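Local atomic coordinates of putative oxidoreductase (Bacteroides fragilis NCTC 9343, PDB entry 3FHL), a protein that probably works as an NAD(P)-dependent oxidoreductase of the Gfo/Idh/MocA family, with a Rossmann-fold nucleotide-binding domain, its substrate not being established. Residues E279-Q282 with E283-L286; F13-S16 with G17-H21; N313-E316 with H317-G321; Y177-G180 with S181-I184. All coordinates share one frame; numbering follows the deposited sequence.

How the interactions relate
Along the chain the order is interaction 2, interaction 4, interaction 1, interaction 3. Interaction 2 lies in the Rossmann fold, at the start of helix 15-27; the other three fall within the range of the C-terminal alpha/beta family. The chain returns, however: helix 309-320, which carries interaction 3, packs on Rossmann strands 6-10, 31-37 and 91-95. Interactions 2 and 4, centres about 20 Å apart, are tied to adjacent residues, Glu95 bonding to His21 and Lys96 to Ser181, probably near the domain junction where relatives hold cofactor and substrate. Interaction 1, its centre about 24 Å from that of interaction 4, is a surface turn leading into strand 286-291 of the large mixed sheet.

Interaction 1: E279-Q282 with E283-L286; sequences ESEQ and EWGL
Ser280 and Glu283 exchange bonds in the manner of a capping box, round a helix-like turn in the loop before strand 286-291, though no regular helix follows. Ser280 N donates to Glu283 OE2 at 3.0 Å, a nearly straight bond (167°) that reaches the carboxylate from above its plane. The return bond, from Glu283 N to Ser280 OG, is weak at 3.4 Å. The chi1 of 64° holds Ser280 OG back toward the main chain, within range of Glu283 N. The other carboxylate oxygen of Glu283 is taken by Lys260 in a salt bridge, while the carboxylate of Glu279 pairs with Lys255, so basic partners lie close to both acids.

The turn itself closes by Trp284 N giving a bond to Ser280 O at 3.0 Å, in the carbonyl plane. That same carbonyl oxygen lies over one face of the Trp284 indole, offset toward the rim, and Glu281 CA shares the face in a CH-pi contact, 4.0 Å from the centroid of the six-membered ring. In the plane of the indole, at its edge, a water accepts from Trp284 NE1 at 3.0 Å and from Glu279 N at 2.7 Å.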
loop_
_atom_site.group_PDB
_atom_site.type_symbol
_atom_site.label_atom_id
_atom_site.label_comp_id
_atom_site.label_asym_id
_atom_site.label_seq_id
_atom_site.Cartn_x
_atom_site.Cartn_y
_atom_site.Cartn_z
ATOM N N GLU C 279 -10.406 23.855 -1.120
ATOM C CA GLU C 279 -9.441 23.302 -2.061
ATOM C C GLU C 279 -9.857 23.621 -3.481
ATOM O O GLU C 279 -11.043 23.803 -3.767
ATOM C CB GLU C 279 -9.353 21.778 -1.913
ATOM C CG GLU C 279 -8.865 21.300 -0.564
ATOM C CD GLU C 279 -8.812 19.788 -0.466
ATOM O OE1 GLU C 279 -9.864 19.124 -0.660
ATOM O OE2 GLU C 279 -7.718 19.275 -0.168
ATOM N N SER C 280 -8.871 23.671 -4.373
ATOM C CA SER C 280 -9.120 23.871 -5.795
ATOM C C SER C 280 -9.601 22.577 -6.441
ATOM O O SER C 280 -9.520 21.500 -5.834
ATOM C CB SER C 280 -7.846 24.343 -6.489
ATOM O OG SER C 280 -6.839 23.347 -6.426
ATOM N N GLU C 281 -10.088 22.685 -7.676
ATOM C CA GLU C 281 -10.536 21.520 -8.450
ATOM C C GLU C 281 -9.421 20.475 -8.644
ATOM O O GLU C 281 -9.676 19.265 -8.614
ATOM C CB GLU C 281 -11.152 21.969 -9.789
ATOM C CG GLU C 281 -11.029 20.963 -10.949
ATOM C CD GLU C 281 -12.290 20.835 -11.797
ATOM O OE1 GLU C 281 -13.283 21.548 -11.528
ATOM O OE2 GLU C 281 -12.282 20.006 -12.736
ATOM N N GLN C 282 -8.195 20.969 -8.805
ATOM C CA GLN C 282 -6.987 20.162 -8.943
ATOM C C GLN C 282 -6.679 19.365 -7.665
ATOM O O GLN C 282 -6.234 18.217 -7.738
ATOM C CB GLN C 282 -5.824 21.095 -9.292
ATOM C CG GLN C 282 -4.505 20.433 -9.651
ATOM C CD GLN C 282 -3.479 21.440 -10.178
ATOM O OE1 GLN C 282 -2.380 21.571 -9.631
ATOM N NE2 GLN C 282 -3.844 22.163 -11.238
ATOM N N GLU C 283 -6.936 19.975 -6.508
ATOM C CA GLU C 283 -6.686 19.350 -5.216
ATOM C C GLU C 283 -7.789 18.375 -4.831
ATOM O O GLU C 283 -7.532 17.419 -4.105
ATOM C CB GLU C 283 -6.494 20.405 -4.123
ATOM C CG GLU C 283 -5.169 21.145 -4.251
ATOM C CD GLU C 283 -5.140 22.510 -3.577
ATOM O OE1 GLU C 283 -4.028 23.080 -3.469
ATOM O OE2 GLU C 283 -6.204 23.019 -3.161
ATOM N N TRP C 284 -9.004 18.591 -5.333
ATOM C CA TRP C 284 -10.121 17.684 -5.033
ATOM C C TRP C 284 -9.819 16.257 -5.466
ATOM O O TRP C 284 -9.050 16.034 -6.396
ATOM C CB TRP C 284 -11.415 18.122 -5.725
ATOM C CG TRP C 284 -12.042 19.399 -5.211
ATOM C CD1 TRP C 284 -11.845 19.995 -3.996
ATOM C CD2 TRP C 284 -12.994 20.215 -5.909
ATOM N NE1 TRP C 284 -12.602 21.145 -3.903
ATOM C CE2 TRP C 284 -13.319 21.300 -5.060
ATOM C CE3 TRP C 284 -13.611 20.128 -7.169
ATOM C CZ2 TRP C 284 -14.236 22.296 -5.432
ATOM C CZ3 TRP C 284 -14.513 21.129 -7.546
ATOM C CH2 TRP C 284 -14.814 22.197 -6.675
ATOM N N GLY C 285 -10.444 15.301 -4.798
ATOM C CA GLY C 285 -10.289 13.896 -5.143
ATOM C C GLY C 285 -11.125 13.518 -6.334
ATOM O O GLY C 285 -12.076 14.215 -6.673
ATOM N N LEU C 286 -10.750 12.416 -6.977
ATOM C CA LEU C 286 -11.489 11.875 -8.099
ATOM C C LEU C 286 -12.541 10.872 -7.626
ATOM O O LEU C 286 -12.229 9.880 -6.954
ATOM C CB LEU C 286 -10.526 11.179 -9.075
ATOM C CG LEU C 286 -11.150 10.624 -10.360
ATOM C CD1 LEU C 286 -11.625 11.774 -11.255
ATOM C CD2 LEU C 286 -10.151 9.760 -11.107
HETATM O O HOH W 1 -12.834 22.584 -1.246
#

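Interaction 2: F13-S16 with G17-H21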
loop_
_atom_site.group_PDB
_atom_site.type_symbol
_atom_site.label_atom_id
_atom_site.label_comp_id
_atom_site.label_asym_id
_atom_site.label_seq_id
_atom_site.Cartn_x
_atom_site.Cartn_y
_atom_site.Cartn_z
ATOM N N PHE C 13 2.563 30.312 24.077
ATOM C CA PHE C 13 2.503 30.999 22.793
ATOM C C PHE C 13 3.702 30.622 21.906
ATOM O O PHE C 13 4.280 31.467 21.215
ATOM C CB PHE C 13 2.384 32.515 22.994
ATOM C CG PHE C 13 1.742 33.241 21.836
ATOM C CD1 PHE C 13 0.406 33.019 21.507
ATOM C CD2 PHE C 13 2.470 34.175 21.098
ATOM C CE1 PHE C 13 -0.196 33.707 20.447
ATOM C CE2 PHE C 13 1.887 34.862 20.033
ATOM C CZ PHE C 13 0.545 34.629 19.710
ATOM N N GLY C 14 4.056 29.334 21.917
ATOM C CA GLY C 14 5.013 28.780 20.958
ATOM C C GLY C 14 4.297 28.529 19.639
ATOM O O GLY C 14 3.216 29.091 19.410
ATOM N N MET C 15 4.880 27.694 18.774
ATOM C CA MET C 15 4.302 27.439 17.448
ATOM C C MET C 15 2.848 26.966 17.528
ATOM O O MET C 15 1.983 27.545 16.874
ATOM C CB MET C 15 5.136 26.434 16.634
ATOM C CG MET C 15 4.562 26.086 15.225
ATOM S SD MET C 15 3.169 24.894 15.119
ATOM C CE MET C 15 3.789 23.479 16.026
ATOM N N SER C 16 2.598 25.917 18.311
ATOM C CA SER C 16 1.250 25.355 18.434
ATOM C C SER C 16 0.232 26.414 18.865
ATOM O O SER C 16 -0.872 26.465 18.323
ATOM C CB SER C 16 1.232 24.175 19.399
ATOM O OG SER C 16 1.396 24.607 20.737
ATOM N N GLY C 17 0.622 27.252 19.827
ATOM C CA GLY C 17 -0.194 28.378 20.289
ATOM C C GLY C 17 -0.539 29.342 19.179
ATOM O O GLY C 17 -1.696 29.699 19.005
ATOM N N GLN C 18 0.468 29.725 18.398
ATOM C CA GLN C 18 0.294 30.702 17.338
ATOM C C GLN C 18 -0.396 30.158 16.098
ATOM O O GLN C 18 -0.921 30.930 15.306
ATOM C CB GLN C 18 1.650 31.275 16.927
ATOM C CG GLN C 18 2.368 31.998 18.032
ATOM C CD GLN C 18 3.725 32.523 17.613
ATOM O OE1 GLN C 18 3.861 33.151 16.564
ATOM N NE2 GLN C 18 4.738 32.278 18.443
ATOM N N VAL C 19 -0.373 28.839 15.913
ATOM C CA VAL C 19 -0.875 28.228 14.667
ATOM C C VAL C 19 -2.259 27.610 14.853
ATOM O O VAL C 19 -3.188 27.924 14.116
ATOM C CB VAL C 19 0.159 27.190 14.085
ATOM C CG1 VAL C 19 -0.423 26.378 12.937
ATOM C CG2 VAL C 19 1.402 27.917 13.601
ATOM N N PHE C 20 -2.401 26.755 15.861
ATOM C CA PHE C 20 -3.600 25.921 15.993
ATOM C C PHE C 20 -4.673 26.433 16.952
ATOM O O PHE C 20 -5.850 26.075 16.812
ATOM C CB PHE C 20 -3.196 24.497 16.413
ATOM C CG PHE C 20 -2.367 23.777 15.382
ATOM C CD1 PHE C 20 -2.931 23.389 14.165
ATOM C CD2 PHE C 20 -1.027 23.503 15.619
ATOM C CE1 PHE C 20 -2.168 22.736 13.200
ATOM C CE2 PHE C 20 -0.257 22.848 14.667
ATOM C CZ PHE C 20 -0.832 22.463 13.452
ATOM N N HIS C 21 -4.274 27.239 17.933
ATOM C CA HIS C 21 -5.173 27.572 19.032
ATOM C C HIS C 21 -5.619 29.028 19.074
ATOM O O HIS C 21 -6.795 29.309 18.877
ATOM C CB HIS C 21 -4.554 27.142 20.355
ATOM C CG HIS C 21 -4.237 25.687 20.398
ATOM N ND1 HIS C 21 -5.207 24.715 20.264
ATOM C CD2 HIS C 21 -3.061 25.036 20.519
ATOM C CE1 HIS C 21 -4.639 23.524 20.324
ATOM N NE2 HIS C 21 -3.338 23.691 20.475
#
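Gln18 sets its CG over the face of the Phe13 ring, 3.6 Å from the ring centroid and only 14° off the normal, in a clear CH-pi contact. The two side chains cross at about a right angle, yet the amide plane of Gln18 is nearly parallel to the ring. With CG beside the backbone N (chi1 -61°) and the chain extended beyond it, Gln18 reaches back past the start of its helix, where NE2 donates to Phe13 O at 2.9 Å. The acceptor lies in the amide plane, so this bond sets the rotation of the amide while CG packs on the ring.

Gly14 is the N-cap, and its O receives Gln18 N at 3.0 Å to close the first turn. Two residues on, Phe20 N donates to Ser16 O at 2.9 Å, while the bonds from Val19 N are weak; a wider pi-type turn spans 17-21. Met15, bent at chi2 and chi3, brings SD to 3.8 Å from Val19 CG2 and obliquely beside the Phe20 ring, a Met-aromatic contact.

This is the loop and first turns after strand 6-10 in the beta-alpha-beta unit completed by strand 31-37, the usual dinucleotide-binding site of Rossmann domains. Helix 261-266 packs against Met15, Val19 and Phe20, and His21 bonds to Tyr311 and to Glu95 on strand 91-95.

Interaction 3: N313-E316 with H317-G321; sequences NIYE and HLCLG
The ring of Tyr315 is approached by Cys319 along its CD1-CE1 side and by Leu320 at CE2, both obliquely, while the ring of His30 stacks on it. Cys319 CB comes to 3.5 Å from Tyr315 CE1. Its SG lies 4.6 Å from the ring centroid and 59° off the normal, a sulfur-aromatic contact made from a slanting direction. Leu320 stands further off, with CD1 4.1 Å from Tyr315 CE2. Tyr315 can fold down along the helix in this way because CG is anti to the backbone N (chi1 160°), which carries the ring toward the later turn. The imidazole of His317 has Ile314 O oblique to it.

Beneath these side chains runs regular alpha-helical bonding: His317 N to Asn313 O at 2.9 Å, Leu318 N to Ile314 O at 2.9 Å, and Cys319 N to Tyr315 O at 2.8 Å. The next bond, Leu320 N to Glu316 O, is weak at 3.1 Å, and Gly321 leaves helical geometry with positive phi.

Tyr315 and Cys319 also lie on Ile6 of strand 6-10, tying the last turns of helix 309-320 to the Rossmann sheet. Between the side chains the cohesion is apolar and sulfur-aromatic, and the hydrogen bonds of the contact are those of the backbone; the polar ends turn elsewhere, Asn313 OD1 to Glu325 N, His317 ND1 to Gln322 O and Glu316 OE2 to Gln312 NE2.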
loop_
_atom_site.group_PDB
_atom_site.type_symbol
_atom_site.label_atom_id
_atom_site.label_comp_id
_atom_site.label_asym_id
_atom_site.label_seq_id
_atom_site.Cartn_x
_atom_site.Cartn_y
_atom_site.Cartn_z
ATOM N N ASN C 313 -16.974 22.546 18.434
ATOM C CA ASN C 313 -17.454 21.368 19.142
ATOM C C ASN C 313 -17.370 21.495 20.663
ATOM O O ASN C 313 -18.280 21.059 21.371
ATOM C CB ASN C 313 -16.736 20.099 18.680
ATOM C CG ASN C 313 -17.164 18.876 19.477
ATOM O OD1 ASN C 313 -16.362 18.282 20.188
ATOM N ND2 ASN C 313 -18.447 18.526 19.390
ATOM N N ILE C 314 -16.276 22.077 21.154
ATOM C CA ILE C 314 -16.103 22.291 22.588
ATOM C C ILE C 314 -17.211 23.195 23.128
ATOM O O ILE C 314 -17.810 22.901 24.181
ATOM C CB ILE C 314 -14.706 22.850 22.905
ATOM C CG1 ILE C 314 -13.678 21.739 22.755
ATOM C CG2 ILE C 314 -14.634 23.463 24.329
ATOM C CD1 ILE C 314 -12.317 22.175 23.084
ATOM N N TYR C 315 -17.514 24.251 22.380
ATOM C CA TYR C 315 -18.588 25.162 22.741
ATOM C C TYR C 315 -19.931 24.441 22.808
ATOM O O TYR C 315 -20.651 24.567 23.798
ATOM C CB TYR C 315 -18.656 26.362 21.789
ATOM C CG TYR C 315 -20.007 27.058 21.820
ATOM C CD1 TYR C 315 -20.371 27.884 22.894
ATOM C CD2 TYR C 315 -20.930 26.864 20.792
ATOM C CE1 TYR C 315 -21.616 28.517 22.924
ATOM C CE2 TYR C 315 -22.180 27.473 20.826
ATOM C CZ TYR C 315 -22.514 28.294 21.889
ATOM O OH TYR C 315 -23.751 28.894 21.901
ATOM N N GLU C 316 -20.253 23.681 21.764
ATOM C CA GLU C 316 -21.518 22.940 21.693
ATOM C C GLU C 316 -21.651 21.900 22.796
ATOM O O GLU C 316 -22.737 21.644 23.280
ATOM C CB GLU C 316 -21.721 22.327 20.306
ATOM C CG GLU C 316 -21.993 23.394 19.260
ATOM C CD GLU C 316 -22.380 22.845 17.908
ATOM O OE1 GLU C 316 -22.687 21.638 17.801
ATOM O OE2 GLU C 316 -22.378 23.645 16.946
ATOM N N HIS C 317 -20.528 21.347 23.221
ATOM C CA HIS C 317 -20.493 20.424 24.330
ATOM C C HIS C 317 -20.751 21.106 25.672
ATOM O O HIS C 317 -21.607 20.662 26.437
ATOM C CB HIS C 317 -19.143 19.717 24.371
ATOM C CG HIS C 317 -18.974 18.812 25.550
ATOM N ND1 HIS C 317 -19.775 17.710 25.763
ATOM C CD2 HIS C 317 -18.089 18.837 26.571
ATOM C CE1 HIS C 317 -19.386 17.093 26.867
ATOM N NE2 HIS C 317 -18.362 17.755 27.374
ATOM N N LEU C 318 -19.991 22.161 25.949
ATOM C CA LEU C 318 -20.020 22.834 27.250
ATOM C C LEU C 318 -21.267 23.703 27.446
ATOM O O LEU C 318 -21.796 23.799 28.553
ATOM C CB LEU C 318 -18.765 23.691 27.429
ATOM C CG LEU C 318 -17.419 22.993 27.622
ATOM C CD1 LEU C 318 -16.338 24.040 27.625
ATOM C CD2 LEU C 318 -17.370 22.146 28.897
ATOM N N CYS C 319 -21.734 24.324 26.365
ATOM C CA CYS C 319 -22.842 25.264 26.433
ATOM C C CYS C 319 -24.180 24.724 25.937
ATOM O O CYS C 319 -25.220 25.223 26.359
ATOM C CB CYS C 319 -22.488 26.548 25.695
ATOM S SG CYS C 319 -21.085 27.411 26.409
ATOM N N LEU C 320 -24.167 23.722 25.052
ATOM C CA LEU C 320 -25.414 23.185 24.498
ATOM C C LEU C 320 -25.630 21.691 24.752
ATOM O O LEU C 320 -26.545 21.090 24.181
ATOM C CB LEU C 320 -25.541 23.492 22.999
ATOM C CG LEU C 320 -25.432 24.943 22.513
ATOM C CD1 LEU C 320 -25.432 24.997 20.988
ATOM C CD2 LEU C 320 -26.556 25.802 23.067
ATOM N N GLY C 321 -24.787 21.106 25.602
ATOM C CA GLY C 321 -24.882 19.687 25.986
ATOM C C GLY C 321 -24.665 18.642 24.894
ATOM O O GLY C 321 -25.067 17.489 25.049
#

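Interaction 4: Y177-G180 with S181-I184; sequences YNLG and SHLI
Ser181 OG donates to Tyr177 O at 2.8 Å, closing the break between helix 175-178 and helix 180-191. The backbone bond beside it, Ser181 N to the same Tyr177 O, is weak at 3.4 Å, so one carbonyl takes both the hydroxyl and the amide of Ser181. A chi1 of 57° turns the hydroxyl back along the chain, toward the carbonyl four residues earlier. His182, its CG beside its own backbone N (chi1 -60°), brings its ring beside the Asn178 carbonyl, CD2 3.3 Å from Asn178 O. A water at the edge of that ring, in its plane, lies 2.9 Å from His182 NE2 and gives a weak bond to Asn178 O.

Further along, Ile184 N bonds to Gly180 O at 2.8 Å, almost straight (170°), whereas Leu183 N to Leu179 O is weak. Ile184 CG1 lies 3.2 Å from Gly180 O.

Around this first shell, Tyr177, Ser181 and Ile184 rest on helix 328-347, and Leu179 and Leu183 on strand 146-154. Lys96 bonds to Ser181 OG and also touches His182; it lies in the Glu-Lys-Pro motif characteristic of Gfo/Idh/MocA enzymes. Through Lys96 the start of helix 180-191 meets the Rossmann domain, consistent with the interdomain cleft where members of this family hold cofactor and substrate.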
loop_
_atom_site.group_PDB
_atom_site.type_symbol
_atom_site.label_atom_id
_atom_site.label_comp_id
_atom_site.label_asym_id
_atom_site.label_seq_id
_atom_site.Cartn_x
_atom_site.Cartn_y
_atom_site.Cartn_z
ATOM N N TYR C 177 4.457 7.024 15.523
ATOM C CA TYR C 177 3.905 7.932 16.535
ATOM C C TYR C 177 3.468 9.256 15.918
ATOM O O TYR C 177 2.314 9.637 16.059
ATOM C CB TYR C 177 4.901 8.200 17.667
ATOM C CG TYR C 177 4.801 7.242 18.832
ATOM C CD1 TYR C 177 5.762 6.242 19.017
ATOM C CD2 TYR C 177 3.757 7.337 19.757
ATOM C CE1 TYR C 177 5.687 5.351 20.094
ATOM C CE2 TYR C 177 3.668 6.447 20.842
ATOM C CZ TYR C 177 4.640 5.456 20.998
ATOM O OH TYR C 177 4.577 4.570 22.054
ATOM N N ASN C 178 4.380 9.934 15.215
ATOM C CA ASN C 178 4.118 11.281 14.719
ATOM C C ASN C 178 2.974 11.396 13.707
ATOM O O ASN C 178 2.100 12.242 13.866
ATOM C CB ASN C 178 5.402 11.921 14.184
ATOM C CG ASN C 178 6.384 12.278 15.295
ATOM O OD1 ASN C 178 5.991 12.730 16.375
ATOM N ND2 ASN C 178 7.670 12.082 15.028
ATOM N N LEU C 179 2.973 10.547 12.679
ATOM C CA LEU C 179 1.932 10.610 11.657
ATOM C C LEU C 179 0.913 9.505 11.800
ATOM O O LEU C 179 -0.248 9.682 11.452
ATOM C CB LEU C 179 2.526 10.579 10.241
ATOM C CG LEU C 179 3.351 11.808 9.840
ATOM C CD1 LEU C 179 3.767 11.674 8.396
ATOM C CD2 LEU C 179 2.557 13.084 10.052
ATOM N N GLY C 180 1.357 8.358 12.294
ATOM C CA GLY C 180 0.463 7.230 12.492
ATOM C C GLY C 180 -0.658 7.513 13.467
ATOM O O GLY C 180 -1.777 7.046 13.252
ATOM N N SER C 181 -0.367 8.273 14.530
ATOM C CA SER C 181 -1.403 8.702 15.480
ATOM C C SER C 181 -2.583 9.348 14.754
ATOM O O SER C 181 -3.721 8.957 14.979
ATOM C CB SER C 181 -0.848 9.650 16.553
ATOM O OG SER C 181 -0.247 10.794 15.959
ATOM N N HIS C 182 -2.308 10.282 13.842
ATOM C CA HIS C 182 -3.379 10.942 13.083
ATOM C C HIS C 182 -4.204 9.974 12.234
ATOM O O HIS C 182 -5.427 10.082 12.183
ATOM C CB HIS C 182 -2.825 12.049 12.170
ATOM C CG HIS C 182 -2.110 13.143 12.895
ATOM N ND1 HIS C 182 -2.764 14.083 13.659
ATOM C CD2 HIS C 182 -0.797 13.476 12.931
ATOM C CE1 HIS C 182 -1.884 14.931 14.156
ATOM N NE2 HIS C 182 -0.684 14.586 13.726
ATOM N N LEU C 183 -3.536 9.033 11.569
ATOM C CA LEU C 183 -4.211 8.113 10.647
ATOM C C LEU C 183 -5.031 7.080 11.386
ATOM O O LEU C 183 -6.115 6.713 10.938
ATOM C CB LEU C 183 -3.193 7.393 9.734
ATOM C CG LEU C 183 -2.286 8.296 8.876
ATOM C CD1 LEU C 183 -1.506 7.473 7.881
ATOM C CD2 LEU C 183 -3.098 9.372 8.122
ATOM N N ILE C 184 -4.463 6.556 12.469
ATOM C CA ILE C 184 -5.152 5.600 13.324
ATOM C C ILE C 184 -6.390 6.240 13.968
ATOM O O ILE C 184 -7.469 5.650 13.949
ATOM C CB ILE C 184 -4.221 5.032 14.422
ATOM C CG1 ILE C 184 -3.122 4.154 13.803
ATOM C CG2 ILE C 184 -5.034 4.191 15.383
ATOM C CD1 ILE C 184 -1.874 3.990 14.657
HETATM O O HOH W 2 1.994 15.610 13.750
#